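Local coordinates for protein 5,10-methylenetetrahydrofolate dehydrogenase (Bombyx mori, PDB 5ZF1) that probably catalyses the NADP+-dependent oxidation of 5,10-methylenetetrahydrofolate to 5,10-methenyltetrahydrofolate in folate-linked one-carbon metabolism, at residues T34-I39 against L65-D70; R108-I113 against D120-I125; M176-D181 against L188-T193. All coordinates share one frame; numbering follows the deposited sequence. Where two conformers were deposited one is given.

In the fold
The three contacts illustrate how chemistry follows place in a two-domain enzyme. Contact 1 is partly buried and repetitive, two parallel strands of the catalytic part joined by backbone hydrogen bonds, with long side chains at its more exposed border. Contacts 2 and 3 are buried and irregular: each is set at a helix end, where carboxylates, carbonyl oxygens and single amides do the work. Contact 2 pairs a helix of the catalytic part with the start of helix 124-131. Contact 3 belongs to the nucleotide-binding part, about 34 Å from contact 1 between centres. The second subunit touches both, packing on I124 and I125 in contact 2 and pairing its arginines with D181 and D191 in contact 3.

Contact 1. Residues T34-I39 against L65-D70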
loop_
_atom_site.group_PDB
_atom_site.type_symbol
_atom_site.label_atom_id
_atom_site.label_comp_id
_atom_site.label_asym_id
_atom_site.label_seq_id
_atom_site.Cartn_x
_atom_site.Cartn_y
_atom_site.Cartn_z
ATOM N N THR B 34 -5.447 -2.903 -27.986
ATOM C CA THR B 34 -6.881 -2.645 -28.033
ATOM C C THR B 34 -7.409 -2.380 -26.633
ATOM O O THR B 34 -7.010 -3.054 -25.679
ATOM C CB THR B 34 -7.631 -3.829 -28.635
ATOM O OG1 THR B 34 -7.396 -4.991 -27.831
ATOM C CG2 THR B 34 -7.147 -4.096 -30.068
ATOM N N ILE B 35 -8.314 -1.407 -26.524
ATOM C CA ILE B 35 -8.964 -1.056 -25.266
ATOM C C ILE B 35 -10.474 -0.998 -25.473
ATOM O O ILE B 35 -10.963 -0.531 -26.510
ATOM C CB ILE B 35 -8.426 0.275 -24.692
ATOM C CG1 ILE B 35 -9.118 0.605 -23.368
ATOM C CG2 ILE B 35 -8.586 1.423 -25.664
ATOM C CD1 ILE B 35 -8.573 1.834 -22.693
ATOM N N ARG B 36 -11.210 -1.489 -24.483
ATOM C CA ARG B 36 -12.664 -1.395 -24.443
ATOM C C ARG B 36 -13.038 -0.595 -23.210
ATOM O O ARG B 36 -12.620 -0.936 -22.099
ATOM C CB ARG B 36 -13.304 -2.780 -24.402
ATOM C CG ARG B 36 -12.886 -3.680 -25.550
ATOM C CD ARG B 36 -13.495 -3.210 -26.877
ATOM N NE ARG B 36 -13.070 -4.054 -27.993
ATOM C CZ ARG B 36 -12.124 -3.729 -28.868
ATOM N NH1 ARG B 36 -11.496 -2.562 -28.781
ATOM N NH2 ARG B 36 -11.812 -4.575 -29.839
ATOM N N CYS B 37 -13.799 0.474 -23.403
ATOM C CA CYS B 37 -14.245 1.336 -22.315
ATOM C C CYS B 37 -15.742 1.145 -22.117
ATOM O O CYS B 37 -16.529 1.445 -23.023
ATOM C CB CYS B 37 -13.928 2.804 -22.610
ATOM S SG CYS B 37 -12.174 3.168 -22.894
ATOM N N ILE B 38 -16.132 0.665 -20.935
ATOM C CA ILE B 38 -17.537 0.446 -20.617
ATOM C C ILE B 38 -18.086 1.705 -19.968
ATOM O O ILE B 38 -17.507 2.225 -19.004
ATOM C CB ILE B 38 -17.716 -0.774 -19.700
ATOM C CG1 ILE B 38 -17.308 -2.045 -20.431
ATOM C CG2 ILE B 38 -19.161 -0.876 -19.231
ATOM C CD1 ILE B 38 -17.336 -3.283 -19.554
ATOM N N ILE B 39 -19.194 2.199 -20.513
ATOM C CA ILE B 39 -19.880 3.411 -20.072
ATOM C C ILE B 39 -21.270 3.002 -19.618
ATOM O O ILE B 39 -22.048 2.458 -20.411
ATOM C CB ILE B 39 -19.984 4.456 -21.197
ATOM C CG1 ILE B 39 -18.741 5.322 -21.285
ATOM C CG2 ILE B 39 -21.147 5.390 -20.941
ATOM C CD1 ILE B 39 -18.654 6.314 -20.154
ATOM N N LEU B 65 -12.690 1.024 -28.431
ATOM C CA LEU B 65 -14.111 0.849 -28.698
ATOM C C LEU B 65 -14.870 1.105 -27.406
ATOM O O LEU B 65 -14.477 0.604 -26.349
ATOM C CB LEU B 65 -14.403 -0.558 -29.221
ATOM C CG LEU B 65 -15.837 -0.886 -29.623
ATOM C CD1 LEU B 65 -15.878 -1.258 -31.103
ATOM C CD2 LEU B 65 -16.395 -2.012 -28.765
ATOM N N THR B 66 -15.930 1.900 -27.482
ATOM C CA THR B 66 -16.734 2.235 -26.315
ATOM C C THR B 66 -17.972 1.351 -26.287
ATOM O O THR B 66 -18.672 1.226 -27.296
ATOM C CB THR B 66 -17.141 3.709 -26.333
ATOM O OG1 THR B 66 -15.967 4.526 -26.398
ATOM C CG2 THR B 66 -17.929 4.059 -25.080
ATOM N N ILE B 67 -18.233 0.735 -25.140
ATOM C CA ILE B 67 -19.410 -0.099 -24.947
ATOM C C ILE B 67 -20.343 0.656 -24.017
ATOM O O ILE B 67 -20.040 0.842 -22.832
ATOM C CB ILE B 67 -19.056 -1.477 -24.378
ATOM C CG1 ILE B 67 -18.215 -2.268 -25.377
ATOM C CG2 ILE B 67 -20.325 -2.234 -24.032
ATOM C CD1 ILE B 67 -16.953 -2.826 -24.784
ATOM N N ASN B 68 -21.473 1.107 -24.554
ATOM C CA ASN B 68 -22.429 1.890 -23.786
ATOM C C ASN B 68 -23.464 0.967 -23.156
ATOM O O ASN B 68 -23.990 0.065 -23.817
ATOM C CB ASN B 68 -23.110 2.933 -24.674
ATOM C CG ASN B 68 -22.141 3.965 -25.208
ATOM O OD1 ASN B 68 -21.945 5.020 -24.602
ATOM N ND2 ASN B 68 -21.525 3.668 -26.349
ATOM N N ARG B 69 -23.739 1.183 -21.876
ATOM C CA ARG B 69 -24.786 0.454 -21.186
ATOM C C ARG B 69 -25.691 1.452 -20.482
ATOM O O ARG B 69 -25.322 2.605 -20.249
ATOM C CB ARG B 69 -24.208 -0.572 -20.197
ATOM C CG ARG B 69 -23.554 -1.789 -20.870
ATOM C CD ARG B 69 -24.558 -2.589 -21.707
ATOM N NE ARG B 69 -23.998 -3.843 -22.218
ATOM C CZ ARG B 69 -23.540 -4.019 -23.457
ATOM N NH1 ARG B 69 -23.565 -3.022 -24.333
ATOM N NH2 ARG B 69 -23.055 -5.196 -23.823
ATOM N N ASP B 70 -26.898 1.005 -20.161
ATOM C CA ASP B 70 -27.887 1.893 -19.575
ATOM C C ASP B 70 -27.742 1.937 -18.058
ATOM O O ASP B 70 -27.223 1.013 -17.429
ATOM C CB ASP B 70 -29.292 1.452 -19.979
ATOM C CG ASP B 70 -29.363 1.030 -21.436
ATOM O OD1 ASP B 70 -29.211 -0.180 -21.714
ATOM O OD2 ASP B 70 -29.543 1.912 -22.305
#
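The guanidinium of R36 meets L65 at a slant, with NH1 3.6 Å from L65 CB, while R36 CD rests against L65 CB and CD2 further back along the chain. The guanidinium of R69 has a clearer setting: CG2 of I67 lies over one face, 3.3 Å above the plane and displaced toward its rim, and at the edge NH1 gives a bond to N68 O nearly in the plane. NH2 of R69 forms a salt bridge with E81. R36 begins with CG beside its backbone N (chi1 -56°) and bends at chi2, which brings NH1 back to within 3.1 Å of I35 O. It approaches from above, 64° out of the carbonyl plane, while L65 N reaches I35 O nearly along the C=O axis, so two donors share one oxygen. I35 O would probably lose its second donor, and L65 the aliphatic cover along CB and CD2, were R36 an alanine. Backbone bonds carry the rest: C37 N to L65 O, I67 N to C37 O at 2.8 Å, I39 N to I67 O, and R69 N to I39 O. This is the parallel pairing of a beta-alpha-beta unit in which helix 44-60 links the two strands. R36, I38, L65 and I67 share one sheet face, where I38 packs on helix 75-87 and CD1 of I67 meets R36 CB at 3.7 Å. On the other, the side chains of I39 and T66 cross, I39 CG1 4.1 Å from T66 CG2, both residues touching V50 of helix 44-60, and I39 CG2 lies alongside N68 OD1.

Contact 2. Residues R108-I113 against D120-I125; sequences RVCDAI and DGFHII
H123 meets C110, I113 and D111 in turn from CB to the far end of its ring. Its CB lies 3.9 Å from C110 O, and with CG opposite the backbone N (chi1 -167°) the imidazole reaches toward the backbone carbonyls of D111 and I113. CD2 comes to 3.0 Å from I113 O, approached obliquely, and NE2 stands 3.1 Å from D111 O. ND1 turns the other way and accepts from I125 N, which lies in the ring plane. One face of the imidazole has D111 OD1 over its centre, 4.1 Å above the plane. That same oxygen receives I124 N on its syn side at 3.1 Å, 32° out of the carboxylate plane, and also pairs with R107 in a salt bridge. R107 NH2 donates to F122 O as well. C110 SG packs on F122 CB at 3.7 Å and stands obliquely to the F122 ring, 5.4 Å from its centroid, a sulfur-aromatic contact. H123 is thus the N-cap of helix 124-131, D111 taking the amide before the one its ring caps: a capped helix start that probably helps join the catalytic and NAD(P)-binding parts.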
loop_
_atom_site.group_PDB
_atom_site.type_symbol
_atom_site.label_atom_id
_atom_site.label_comp_id
_atom_site.label_asym_id
_atom_site.label_seq_id
_atom_site.Cartn_x
_atom_site.Cartn_y
_atom_site.Cartn_z
ATOM N N ARG B 108 -16.504 -4.861 -6.395
ATOM C CA ARG B 108 -16.668 -6.089 -7.169
ATOM C C ARG B 108 -16.327 -5.857 -8.633
ATOM O O ARG B 108 -15.737 -6.727 -9.290
ATOM C CB ARG B 108 -18.100 -6.615 -7.033
ATOM C CG ARG B 108 -18.242 -7.761 -6.048
ATOM C CD ARG B 108 -19.701 -8.121 -5.814
ATOM N NE ARG B 108 -19.934 -8.551 -4.440
ATOM C CZ ARG B 108 -21.103 -8.467 -3.814
ATOM N NH1 ARG B 108 -22.160 -7.967 -4.443
ATOM N NH2 ARG B 108 -21.217 -8.885 -2.560
ATOM N N VAL B 109 -16.682 -4.685 -9.153
ATOM C CA VAL B 109 -16.385 -4.357 -10.545
ATOM C C VAL B 109 -14.881 -4.307 -10.768
ATOM O O VAL B 109 -14.351 -4.921 -11.705
ATOM C CB VAL B 109 -17.051 -3.026 -10.924
ATOM C CG1 VAL B 109 -16.675 -2.626 -12.345
ATOM C CG2 VAL B 109 -18.560 -3.133 -10.760
ATOM N N CYS B 110 -14.174 -3.563 -9.920
ATOM C CA CYS B 110 -12.725 -3.437 -10.072
ATOM C C CYS B 110 -12.056 -4.804 -10.072
ATOM O O CYS B 110 -11.148 -5.058 -10.872
ATOM C CB CYS B 110 -12.148 -2.562 -8.954
ATOM S SG CYS B 110 -12.521 -0.787 -9.063
ATOM N N ASP B 111 -12.515 -5.713 -9.206
ATOM C CA ASP B 111 -11.873 -7.008 -9.041
ATOM C C ASP B 111 -12.363 -8.053 -10.034
ATOM O O ASP B 111 -11.777 -9.140 -10.103
ATOM C CB ASP B 111 -12.060 -7.502 -7.599
ATOM C CG ASP B 111 -11.366 -6.605 -6.585
ATOM O OD1 ASP B 111 -10.402 -5.917 -6.974
ATOM O OD2 ASP B 111 -11.756 -6.592 -5.391
ATOM N N ALA B 112 -13.394 -7.737 -10.826
ATOM C CA ALA B 112 -13.852 -8.627 -11.888
ATOM C C ALA B 112 -13.012 -8.504 -13.148
ATOM O O ALA B 112 -12.978 -9.443 -13.947
ATOM C CB ALA B 112 -15.317 -8.337 -12.231
ATOM N N ILE B 113 -12.345 -7.366 -13.348
ATOM C CA ILE B 113 -11.498 -7.198 -14.525
ATOM C C ILE B 113 -10.237 -8.029 -14.360
ATOM O O ILE B 113 -9.572 -7.973 -13.318
ATOM C CB ILE B 113 -11.165 -5.715 -14.734
ATOM C CG1 ILE B 113 -12.456 -4.898 -14.837
ATOM C CG2 ILE B 113 -10.286 -5.532 -15.971
ATOM C CD1 ILE B 113 -12.232 -3.397 -14.960
ATOM N N ASP B 120 -6.809 0.531 -15.523
ATOM C CA ASP B 120 -6.879 1.492 -14.429
ATOM C C ASP B 120 -6.037 1.081 -13.233
ATOM O O ASP B 120 -5.795 1.921 -12.349
ATOM C CB ASP B 120 -8.322 1.668 -13.951
ATOM C CG ASP B 120 -9.006 2.879 -14.564
ATOM O OD1 ASP B 120 -8.365 3.940 -14.716
ATOM O OD2 ASP B 120 -10.205 2.760 -14.884
ATOM N N GLY B 121 -5.613 -0.178 -13.173
ATOM C CA GLY B 121 -4.789 -0.639 -12.069
ATOM C C GLY B 121 -5.502 -0.688 -10.742
ATOM O O GLY B 121 -4.850 -0.637 -9.696
ATOM N N PHE B 122 -6.820 -0.820 -10.747
ATOM C CA PHE B 122 -7.561 -0.805 -9.493
ATOM C C PHE B 122 -7.821 -2.191 -8.912
ATOM O O PHE B 122 -8.270 -2.282 -7.763
ATOM C CB PHE B 122 -8.896 -0.076 -9.667
ATOM C CG PHE B 122 -8.759 1.411 -9.917
ATOM C CD1 PHE B 122 -7.696 2.137 -9.386
ATOM C CD2 PHE B 122 -9.682 2.066 -10.706
ATOM C CE1 PHE B 122 -7.581 3.499 -9.632
ATOM C CE2 PHE B 122 -9.569 3.421 -10.961
ATOM C CZ PHE B 122 -8.526 4.140 -10.424
ATOM N N HIS B 123 -7.538 -3.259 -9.649
ATOM C CA HIS B 123 -7.711 -4.608 -9.117
ATOM C C HIS B 123 -6.793 -4.817 -7.914
ATOM O O HIS B 123 -5.643 -4.367 -7.912
ATOM C CB HIS B 123 -7.397 -5.632 -10.216
ATOM C CG HIS B 123 -7.820 -7.033 -9.896
ATOM N ND1 HIS B 123 -7.194 -7.801 -8.937
ATOM C CD2 HIS B 123 -8.778 -7.820 -10.442
ATOM C CE1 HIS B 123 -7.773 -8.987 -8.881
ATOM N NE2 HIS B 123 -8.737 -9.024 -9.784
ATOM N N ILE B 124 -7.296 -5.522 -6.891
ATOM C CA ILE B 124 -6.512 -5.674 -5.664
ATOM C C ILE B 124 -5.156 -6.313 -5.936
ATOM O O ILE B 124 -4.165 -5.979 -5.270
ATOM C CB ILE B 124 -7.308 -6.454 -4.592
ATOM C CG1 ILE B 124 -7.801 -7.785 -5.136
ATOM C CG2 ILE B 124 -8.440 -5.590 -4.058
ATOM C CD1 ILE B 124 -8.301 -8.734 -4.059
ATOM N N ILE B 125 -5.070 -7.216 -6.922
ATOM C CA ILE B 125 -3.779 -7.815 -7.256
ATOM C C ILE B 125 -2.824 -6.759 -7.793
ATOM O O ILE B 125 -1.634 -6.757 -7.466
ATOM C CB ILE B 125 -3.959 -8.980 -8.247
ATOM C CG1 ILE B 125 -4.602 -10.179 -7.530
ATOM C CG2 ILE B 125 -2.628 -9.381 -8.865
ATOM C CD1 ILE B 125 -5.028 -11.320 -8.461
#

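Contact 3. Residues M176-D181 against L188-T193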
loop_
_atom_site.group_PDB
_atom_site.type_symbol
_atom_site.label_atom_id
_atom_site.label_comp_id
_atom_site.label_asym_id
_atom_site.label_seq_id
_atom_site.Cartn_x
_atom_site.Cartn_y
_atom_site.Cartn_z
ATOM N N MET B 176 2.588 5.982 -2.338
ATOM C CA MET B 176 3.324 4.721 -2.411
ATOM C C MET B 176 4.484 4.823 -3.389
ATOM O O MET B 176 5.591 4.355 -3.099
ATOM C CB MET B 176 2.379 3.585 -2.807
ATOM C CG MET B 176 2.975 2.179 -2.710
ATOM S SD MET B 176 3.397 1.613 -1.034
ATOM C CE MET B 176 1.844 1.710 -0.157
ATOM N N MET B 177 4.250 5.425 -4.544
ATOM C CA MET B 177 5.289 5.570 -5.567
ATOM C C MET B 177 6.358 6.551 -5.132
ATOM O O MET B 177 7.544 6.366 -5.419
ATOM C CB MET B 177 4.695 6.071 -6.878
ATOM C CG MET B 177 3.403 5.451 -7.268
ATOM S SD MET B 177 3.491 4.961 -8.958
ATOM C CE MET B 177 4.739 3.732 -8.708
ATOM N N LEU B 178 5.938 7.630 -4.485
ATOM C CA LEU B 178 6.882 8.660 -4.090
ATOM C C LEU B 178 7.929 8.122 -3.128
ATOM O O LEU B 178 9.063 8.630 -3.092
ATOM C CB LEU B 178 6.120 9.826 -3.463
ATOM C CG LEU B 178 5.837 11.061 -4.302
ATOM C CD1 LEU B 178 5.027 10.744 -5.536
ATOM C CD2 LEU B 178 5.121 12.061 -3.421
ATOM N N HIS B 179 7.577 7.120 -2.322
ATOM C CA HIS B 179 8.544 6.509 -1.420
ATOM C C HIS B 179 8.993 5.135 -1.922
ATOM O O HIS B 179 9.510 4.331 -1.151
ATOM C CB HIS B 179 8.020 6.473 0.026
ATOM C CG HIS B 179 6.877 5.531 0.291
ATOM N ND1 HIS B 179 7.036 4.167 0.385
ATOM C CD2 HIS B 179 5.575 5.773 0.591
ATOM C CE1 HIS B 179 5.873 3.602 0.663
ATOM N NE2 HIS B 179 4.969 4.558 0.795
ATOM N N SER B 180 8.863 4.876 -3.221
ATOM C CA SER B 180 9.347 3.597 -3.722
ATOM C C SER B 180 10.867 3.578 -3.657
ATOM O O SER B 180 11.513 4.623 -3.668
ATOM C CB SER B 180 8.837 3.335 -5.139
ATOM O OG SER B 180 8.878 4.503 -5.939
ATOM N N ASP B 181 11.431 2.380 -3.507
ATOM C CA ASP B 181 12.877 2.188 -3.588
ATOM C C ASP B 181 13.224 1.862 -5.030
ATOM O O ASP B 181 12.723 0.880 -5.588
ATOM C CB ASP B 181 13.358 1.084 -2.650
ATOM C CG ASP B 181 14.883 0.911 -2.685
ATOM O OD1 ASP B 181 15.569 1.803 -3.223
ATOM O OD2 ASP B 181 15.387 -0.112 -2.182
ATOM N N LEU B 188 9.967 1.918 -10.194
ATOM C CA LEU B 188 9.318 3.224 -10.089
ATOM C C LEU B 188 9.745 3.973 -8.832
ATOM O O LEU B 188 8.928 4.603 -8.150
ATOM C CB LEU B 188 7.805 3.035 -10.155
ATOM C CG LEU B 188 7.350 2.356 -11.463
ATOM C CD1 LEU B 188 5.859 2.513 -11.732
ATOM C CD2 LEU B 188 8.145 2.853 -12.667
ATOM N N GLY B 189 11.049 3.939 -8.549
ATOM C CA GLY B 189 11.597 4.293 -7.255
ATOM C C GLY B 189 12.062 5.719 -7.075
ATOM O O GLY B 189 13.144 6.111 -7.524
ATOM N N MET B 190 11.262 6.481 -6.340
ATOM C CA MET B 190 11.532 7.893 -6.134
ATOM C C MET B 190 12.227 8.199 -4.815
ATOM O O MET B 190 12.931 9.211 -4.732
ATOM C CB MET B 190 10.220 8.676 -6.228
ATOM C CG MET B 190 9.299 8.096 -7.272
ATOM S SD MET B 190 8.240 9.362 -7.961
ATOM C CE MET B 190 9.332 10.155 -9.131
ATOM N N ASP B 191 12.043 7.368 -3.786
ATOM C CA ASP B 191 12.847 7.446 -2.562
ATOM C C ASP B 191 12.690 8.781 -1.834
ATOM O O ASP B 191 13.581 9.214 -1.114
ATOM C CB ASP B 191 14.338 7.169 -2.867
ATOM C CG ASP B 191 14.619 5.690 -3.083
ATOM O OD1 ASP B 191 14.404 4.923 -2.123
ATOM O OD2 ASP B 191 15.040 5.278 -4.202
ATOM N N ALA B 192 11.540 9.427 -1.965
ATOM C CA ALA B 192 11.258 10.588 -1.132
ATOM C C ALA B 192 10.839 10.157 0.274
ATOM O O ALA B 192 10.413 9.020 0.501
ATOM C CB ALA B 192 10.155 11.443 -1.753
ATOM N N THR B 193 10.953 11.096 1.217
ATOM C CA THR B 193 10.402 10.962 2.566
ATOM C C THR B 193 8.992 11.551 2.519
ATOM O O THR B 193 8.840 12.755 2.349
ATOM C CB THR B 193 11.266 11.724 3.570
ATOM O OG1 THR B 193 12.615 11.239 3.511
ATOM C CG2 THR B 193 10.723 11.543 5.005
#
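Backbone hydrogen bonds between L178 and A192 and between S180 and D191 give this contact its frame. A192 N donates to L178 O at 2.8 Å, in the carbonyl plane, and D191 N makes a weaker, more bent bond to S180 O. Before them S180 N returns to M177 O and finishes the helix; S180 OG lies near M190 N, but its modelled position is doubtful. Close packing of CB atoms and backbone comes next. G189 passes so near the other segment that a CB there would fall 2.5 Å from D181 C, whereas CB of A192 sits 3.3 Å from L178 O and CB of H179 touches A192 O. Among apolar groups, L178 CD1 and M190 SD meet loosely at 4.3 Å, with V146 of helix 140-151 touching both residues. M177 runs alongside L188, its CE against CD1, though two conformers of the methionine make the exact fit doubtful. The charged group is a pair of acids. The D181 side chain runs out trans to its backbone N (chi1 -178°), which carries OD1 to 3.5 Å from D191 OD1, the carboxylate planes turned 66° apart. Such proximity would be costly unaided, but R199 of the second subunit pairs with D181 and R166 of the second subunit with D191, probably offsetting much of the repulsion; K182 N also donates to D191 OD2. The whole is the turn from helix 171-178 into strand 193-197, part of a beta-alpha-beta crossover from strand 160-164 in the Rossmann-type NAD(P)-binding domain, here built into the dimer interface.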